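Local structure of fumarylacetoacetate hydrolase (Burkholderia xenovorans, 5TI1) at residues Leu274-Phe277 against Asn278-Phe282; Ala127-Arg130 against Gly131-Leu134. The protein probably hydrolyses fumarylacetoacetate to fumarate and acetoacetate, the last step of phenylalanine and tyrosine breakdown, using a bound divalent metal ion. All coordinates share one frame; numbering follows the deposited sequence.

Interaction 1: Leu274-Phe277 against Asn278-Phe282; sequences LGPF and NAKTF. With NA (sodium ion), chain L.
Lys280 folds back over Pro276, and its side chain joins this short turn to the metal centre. Its CB lies 3.8 Å from Phe277 O. CG, anti to the carbonyl carbon (chi1 -60°), then settles 3.6 Å from Pro276 CB, the two side chains running obliquely past each other. Bends at chi2 and chi3 keep CE near the proline, 4.1 Å from Pro276 CB, before NZ leaves the turn for Ser262 OG, with a long, weak ion pair to Glu226. Phe277 O accepts two backbone N-H groups: Lys280 N donates from above the carbonyl plane (3.0 Å, N-H...O 162°), while Thr281 N comes nearly in line with the C=O bond at 3.1 Å. The acceptor thus serves both an i+3 and an i+4 donor at the start of the weakly bonded helix 278-281. In this FAH-family C-terminal region the helix lies beside the metal-binding strands, and Lys280 O binds the sodium ion at 2.4 Å, together with Asp260, Trp261, Ala283 and Thr284. The Asn278 amide plane is nearly parallel to the Phe277 ring (20° apart), its OD1 3.7 Å from Phe277 CD2. Asn278 ND2 reaches the second subunit, bonding to His359 O, and the Phe277 ring meets His360 of that subunit.

Interaction 2: Ala127-Arg130 against Gly131-Leu134; sequences AELR and GRAL
Glu128 and Arg132, one helical turn apart, meet in a side-on salt bridge, the carboxylate and guanidinium planes turned 35° from each other. NE of Arg132 points almost straight at OE2 of Glu128 (2.6 Å, N-H...O 178°); that oxygen lies in the guanidinium plane, whereas NE meets it on its syn side but somewhat out of the carboxylate plane. The second bond, Arg132 NH2 to Glu128 OE1 at 2.9 Å, is tilted out of the guanidinium plane, and OE1 accepts on its syn side. The bend of Glu128 at chi2 (-79°) and that of Arg132 at chi3 bring the two groups together, and the paired bonds limit rotation of the guanidinium. Leu129 runs at about a right angle to Arg132: its CA lies over one guanidinium face, and its CD1 is 3.8 Å from Arg132 NH2. The Glu128-Arg132 pair, i to i+4, lies on the exposed side of helix 127-133, in the N-terminal region of the protein. On the buried side Leu129 CD1 approaches Ala133 CB at 4.2 Å, and Ala133 packs on Ala70 and Leu71 of helix 68-73. Backbone i to i+4 bonds include Ala133 N to Leu129 O and Leu134 N to Arg130 O, the latter where the chain leaves the helix for strand 134-136.

From the N terminus, the chain first makes interaction 2, within helix 127-133, whose end passes directly into strand 134-136 at one edge of the five-stranded antiparallel sheet of the N-terminal region. It then enters the C-terminal FAH region and, after strand 252-263 and helix 264-270, reaches interaction 1, where the loop at 274-277 turns into helix 278-281 ahead of strand 284-292. Each contact closes only a local turn; they follow in series and neither nest nor cross. The centres of interactions 1 and 2 lie about 46 Å apart, and the two sit on opposite sides of the chain's centre. Interaction 1 ties the metal-binding core to the second subunit, whereas interaction 2 joins its helix to helix 68-73.

Interaction 1: Leu274-Phe277 against Asn278-Phe282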
ATOM      1  N   LEU B 274      -1.962  -2.379  16.268  1.00 31.55           N
ATOM      2  CA  LEU B 274      -1.678  -1.787  14.967  1.00 33.06           C
ATOM      3  C   LEU B 274      -2.681  -2.178  13.887  1.00 37.28           C
ATOM      4  O   LEU B 274      -2.487  -1.804  12.725  1.00 32.41           O
ATOM      5  CB  LEU B 274      -0.265  -2.160  14.512  1.00 34.61           C
ATOM      6  CG  LEU B 274       0.875  -1.736  15.449  1.00 34.97           C
ATOM      7  CD1 LEU B 274       2.199  -2.321  14.987  1.00 32.82           C
ATOM      8  CD2 LEU B 274       0.969  -0.211  15.592  1.00 25.86           C
ATOM      9  N   GLY B 275      -3.733  -2.917  14.232  1.00 31.05           N
ATOM     10  CA  GLY B 275      -4.812  -3.177  13.310  1.00 32.37           C
ATOM     11  C   GLY B 275      -4.751  -4.534  12.634  1.00 31.46           C
ATOM     12  O   GLY B 275      -3.833  -5.333  12.845  1.00 26.74           O
ATOM     13  N   PRO B 276      -5.742  -4.812  11.791  1.00 36.80           N
ATOM     14  CA  PRO B 276      -5.747  -6.084  11.066  1.00 33.93           C
ATOM     15  C   PRO B 276      -4.602  -6.134  10.070  1.00 30.52           C
ATOM     16  O   PRO B 276      -4.265  -5.139   9.428  1.00 31.15           O
ATOM     17  CB  PRO B 276      -7.107  -6.079  10.364  1.00 37.19           C
ATOM     18  CG  PRO B 276      -7.383  -4.632  10.143  1.00 41.64           C
ATOM     19  CD  PRO B 276      -6.837  -3.926  11.361  1.00 40.66           C
ATOM     20  N   PHE B 277      -3.986  -7.302   9.950  1.00 25.27           N
ATOM     21  CA  PHE B 277      -2.805  -7.396   9.104  1.00 27.82           C
ATOM     22  C   PHE B 277      -2.825  -8.694   8.301  1.00 29.95           C
ATOM     23  O   PHE B 277      -3.384  -8.726   7.199  1.00 34.97           O
ATOM     24  CB  PHE B 277      -1.541  -7.271   9.958  1.00 22.81           C
ATOM     25  CG  PHE B 277      -0.269  -7.204   9.158  1.00 28.44           C
ATOM     26  CD1 PHE B 277      -0.152  -6.327   8.091  1.00 24.92           C
ATOM     27  CD2 PHE B 277       0.808  -8.007   9.478  1.00 30.75           C
ATOM     28  CE1 PHE B 277       1.017  -6.250   7.361  1.00 28.20           C
ATOM     29  CE2 PHE B 277       1.975  -7.947   8.748  1.00 31.45           C
ATOM     30  CZ  PHE B 277       2.078  -7.057   7.684  1.00 34.63           C
ATOM     31  N   ASN B 278      -2.253  -9.778   8.843  1.00 26.83           N
ATOM     32  CA  ASN B 278      -2.270 -11.045   8.112  1.00 25.96           C
ATOM     33  C   ASN B 278      -3.694 -11.529   7.850  1.00 25.30           C
ATOM     34  O   ASN B 278      -3.948 -12.204   6.849  1.00 27.92           O
ATOM     35  CB  ASN B 278      -1.481 -12.106   8.867  1.00 25.01           C
ATOM     36  CG  ASN B 278       0.019 -11.968   8.671  1.00 28.41           C
ATOM     37  OD1 ASN B 278       0.488 -11.272   7.765  1.00 27.44           O
ATOM     38  ND2 ASN B 278       0.778 -12.653   9.510  1.00 28.58           N
ATOM     39  N   ALA B 279      -4.633 -11.180   8.722  1.00 23.88           N
ATOM     40  CA  ALA B 279      -6.007 -11.626   8.563  1.00 26.91           C
ATOM     41  C   ALA B 279      -6.691 -11.024   7.350  1.00 27.13           C
ATOM     42  O   ALA B 279      -7.763 -11.509   6.967  1.00 28.42           O
ATOM     43  CB  ALA B 279      -6.812 -11.272   9.803  1.00 27.63           C
ATOM     44  N   LYS B 280      -6.115  -9.969   6.757  1.00 28.05           N
ATOM     45  CA  LYS B 280      -6.726  -9.268   5.637  1.00 22.79           C
ATOM     46  C   LYS B 280      -5.954  -9.381   4.340  1.00 27.61           C
ATOM     47  O   LYS B 280      -6.563  -9.341   3.268  1.00 23.42           O
ATOM     48  CB  LYS B 280      -6.872  -7.775   5.950  1.00 22.93           C
ATOM     49  CG  LYS B 280      -7.720  -7.482   7.157  1.00 33.38           C
ATOM     50  CD  LYS B 280      -9.162  -7.740   6.856  1.00 31.24           C
ATOM     51  CE  LYS B 280     -10.059  -6.795   7.622  1.00 31.87           C
ATOM     52  NZ  LYS B 280     -11.476  -7.041   7.232  1.00 31.18           N
ATOM     53  N   THR B 281      -4.635  -9.481   4.413  1.00 21.77           N
ATOM     54  CA  THR B 281      -3.788  -9.258   3.257  1.00 24.20           C
ATOM     55  C   THR B 281      -3.564 -10.507   2.422  1.00 24.64           C
ATOM     56  O   THR B 281      -2.856 -10.425   1.416  1.00 25.44           O
ATOM     57  CB  THR B 281      -2.430  -8.720   3.700  1.00 29.21           C
ATOM     58  OG1 THR B 281      -1.772  -9.724   4.481  1.00 22.62           O
ATOM     59  CG2 THR B 281      -2.598  -7.431   4.520  1.00 20.71           C
ATOM     60  N   PHE B 282      -4.123 -11.659   2.812  1.00 22.28           N
ATOM     61  CA  PHE B 282      -3.903 -12.867   2.020  1.00 25.81           C
ATOM     62  C   PHE B 282      -4.678 -12.844   0.702  1.00 24.13           C
ATOM     63  O   PHE B 282      -4.310 -13.568  -0.228  1.00 24.18           O
ATOM     64  CB  PHE B 282      -4.263 -14.117   2.837  1.00 27.88           C
ATOM     65  CG  PHE B 282      -5.720 -14.207   3.215  1.00 26.84           C
ATOM     66  CD1 PHE B 282      -6.178 -13.661   4.400  1.00 28.41           C
ATOM     67  CD2 PHE B 282      -6.621 -14.860   2.391  1.00 22.04           C
ATOM     68  CE1 PHE B 282      -7.518 -13.744   4.750  1.00 28.39           C
ATOM     69  CE2 PHE B 282      -7.956 -14.952   2.729  1.00 24.66           C
ATOM     70  CZ  PHE B 282      -8.409 -14.391   3.910  1.00 27.33           C
TER
HETATM   71 NA    NA L 502      -8.791  -9.305   2.369  0.78 22.53          NA

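Interaction 2: Ala127-Arg130 against Gly131-Leu134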
ATOM      1  N   ALA B 127     -19.845  -4.322 -41.064  1.00 67.03           N
ATOM      2  CA  ALA B 127     -19.754  -5.710 -40.613  1.00 62.94           C
ATOM      3  C   ALA B 127     -18.315  -6.113 -40.294  1.00 65.56           C
ATOM      4  O   ALA B 127     -18.070  -6.834 -39.318  1.00 62.11           O
ATOM      5  CB  ALA B 127     -20.349  -6.646 -41.666  1.00 67.65           C
ATOM      6  N   GLU B 128     -17.352  -5.671 -41.105  1.00 61.78           N
ATOM      7  CA  GLU B 128     -15.971  -6.100 -40.902  1.00 63.28           C
ATOM      8  C   GLU B 128     -15.415  -5.559 -39.589  1.00 57.47           C
ATOM      9  O   GLU B 128     -14.904  -6.319 -38.758  1.00 63.08           O
ATOM     10  CB  GLU B 128     -15.104  -5.660 -42.084  1.00 66.89           C
ATOM     11  CG  GLU B 128     -13.708  -6.293 -42.122  1.00 70.60           C
ATOM     12  CD  GLU B 128     -12.712  -5.633 -41.173  1.00 73.85           C
ATOM     13  OE1 GLU B 128     -12.884  -4.438 -40.859  1.00 77.61           O
ATOM     14  OE2 GLU B 128     -11.755  -6.310 -40.739  1.00 75.79           O
ATOM     15  N   LEU B 129     -15.499  -4.243 -39.389  1.00 67.57           N
ATOM     16  CA  LEU B 129     -15.001  -3.658 -38.149  1.00 61.55           C
ATOM     17  C   LEU B 129     -15.767  -4.192 -36.947  1.00 59.16           C
ATOM     18  O   LEU B 129     -15.179  -4.464 -35.892  1.00 51.20           O
ATOM     19  CB  LEU B 129     -15.103  -2.136 -38.212  1.00 56.04           C
ATOM     20  CG  LEU B 129     -14.634  -1.407 -36.952  1.00 53.78           C
ATOM     21  CD1 LEU B 129     -13.147  -1.658 -36.711  1.00 52.28           C
ATOM     22  CD2 LEU B 129     -14.943   0.084 -37.051  1.00 54.84           C
ATOM     23  N   ARG B 130     -17.082  -4.363 -37.099  1.00 60.34           N
ATOM     24  CA  ARG B 130     -17.905  -4.881 -36.011  1.00 60.38           C
ATOM     25  C   ARG B 130     -17.514  -6.312 -35.658  1.00 53.71           C
ATOM     26  O   ARG B 130     -17.474  -6.680 -34.476  1.00 49.96           O
ATOM     27  CB  ARG B 130     -19.377  -4.784 -36.408  1.00 66.03           C
ATOM     28  CG  ARG B 130     -20.379  -5.177 -35.355  1.00 66.31           C
ATOM     29  CD  ARG B 130     -21.774  -4.894 -35.880  1.00 68.62           C
ATOM     30  NE  ARG B 130     -22.791  -5.690 -35.204  1.00 72.36           N
ATOM     31  CZ  ARG B 130     -24.081  -5.671 -35.521  1.00 72.08           C
ATOM     32  NH1 ARG B 130     -24.508  -4.897 -36.508  1.00 66.68           N
ATOM     33  NH2 ARG B 130     -24.940  -6.430 -34.852  1.00 73.22           N
ATOM     34  N   GLY B 131     -17.205  -7.128 -36.669  1.00 57.09           N
ATOM     35  CA  GLY B 131     -16.707  -8.473 -36.423  1.00 56.71           C
ATOM     36  C   GLY B 131     -15.368  -8.513 -35.713  1.00 55.16           C
ATOM     37  O   GLY B 131     -15.036  -9.524 -35.086  1.00 58.64           O
ATOM     38  N   ARG B 132     -14.584  -7.442 -35.805  1.00 52.71           N
ATOM     39  CA  ARG B 132     -13.314  -7.339 -35.099  1.00 49.01           C
ATOM     40  C   ARG B 132     -13.437  -6.611 -33.772  1.00 49.33           C
ATOM     41  O   ARG B 132     -12.873  -7.060 -32.770  1.00 49.57           O
ATOM     42  CB  ARG B 132     -12.273  -6.620 -35.963  1.00 53.66           C
ATOM     43  CG  ARG B 132     -11.576  -7.507 -36.963  1.00 61.37           C
ATOM     44  CD  ARG B 132     -10.355  -6.831 -37.562  1.00 59.14           C
ATOM     45  NE  ARG B 132     -10.707  -5.735 -38.461  1.00 60.64           N
ATOM     46  CZ  ARG B 132     -10.499  -4.450 -38.191  1.00 55.82           C
ATOM     47  NH1 ARG B 132      -9.934  -4.095 -37.044  1.00 56.94           N
ATOM     48  NH2 ARG B 132     -10.851  -3.521 -39.065  1.00 54.49           N
ATOM     49  N   ALA B 133     -14.169  -5.498 -33.743  1.00 46.76           N
ATOM     50  CA  ALA B 133     -14.154  -4.609 -32.590  1.00 49.42           C
ATOM     51  C   ALA B 133     -15.099  -5.039 -31.479  1.00 44.19           C
ATOM     52  O   ALA B 133     -15.002  -4.499 -30.369  1.00 49.27           O
ATOM     53  CB  ALA B 133     -14.490  -3.175 -33.019  1.00 46.62           C
ATOM     54  N   LEU B 134     -16.000  -5.982 -31.738  1.00 44.94           N
ATOM     55  CA  LEU B 134     -16.918  -6.492 -30.727  1.00 49.01           C
ATOM     56  C   LEU B 134     -16.625  -7.965 -30.482  1.00 48.99           C
ATOM     57  O   LEU B 134     -16.685  -8.781 -31.408  1.00 49.73           O
ATOM     58  CB  LEU B 134     -18.375  -6.291 -31.145  1.00 47.15           C
ATOM     59  CG  LEU B 134     -18.982  -5.049 -30.494  1.00 48.94           C
ATOM     60  CD1 LEU B 134     -18.463  -3.799 -31.180  1.00 54.95           C
ATOM     61  CD2 LEU B 134     -20.489  -5.102 -30.525  1.00 56.33           C
TER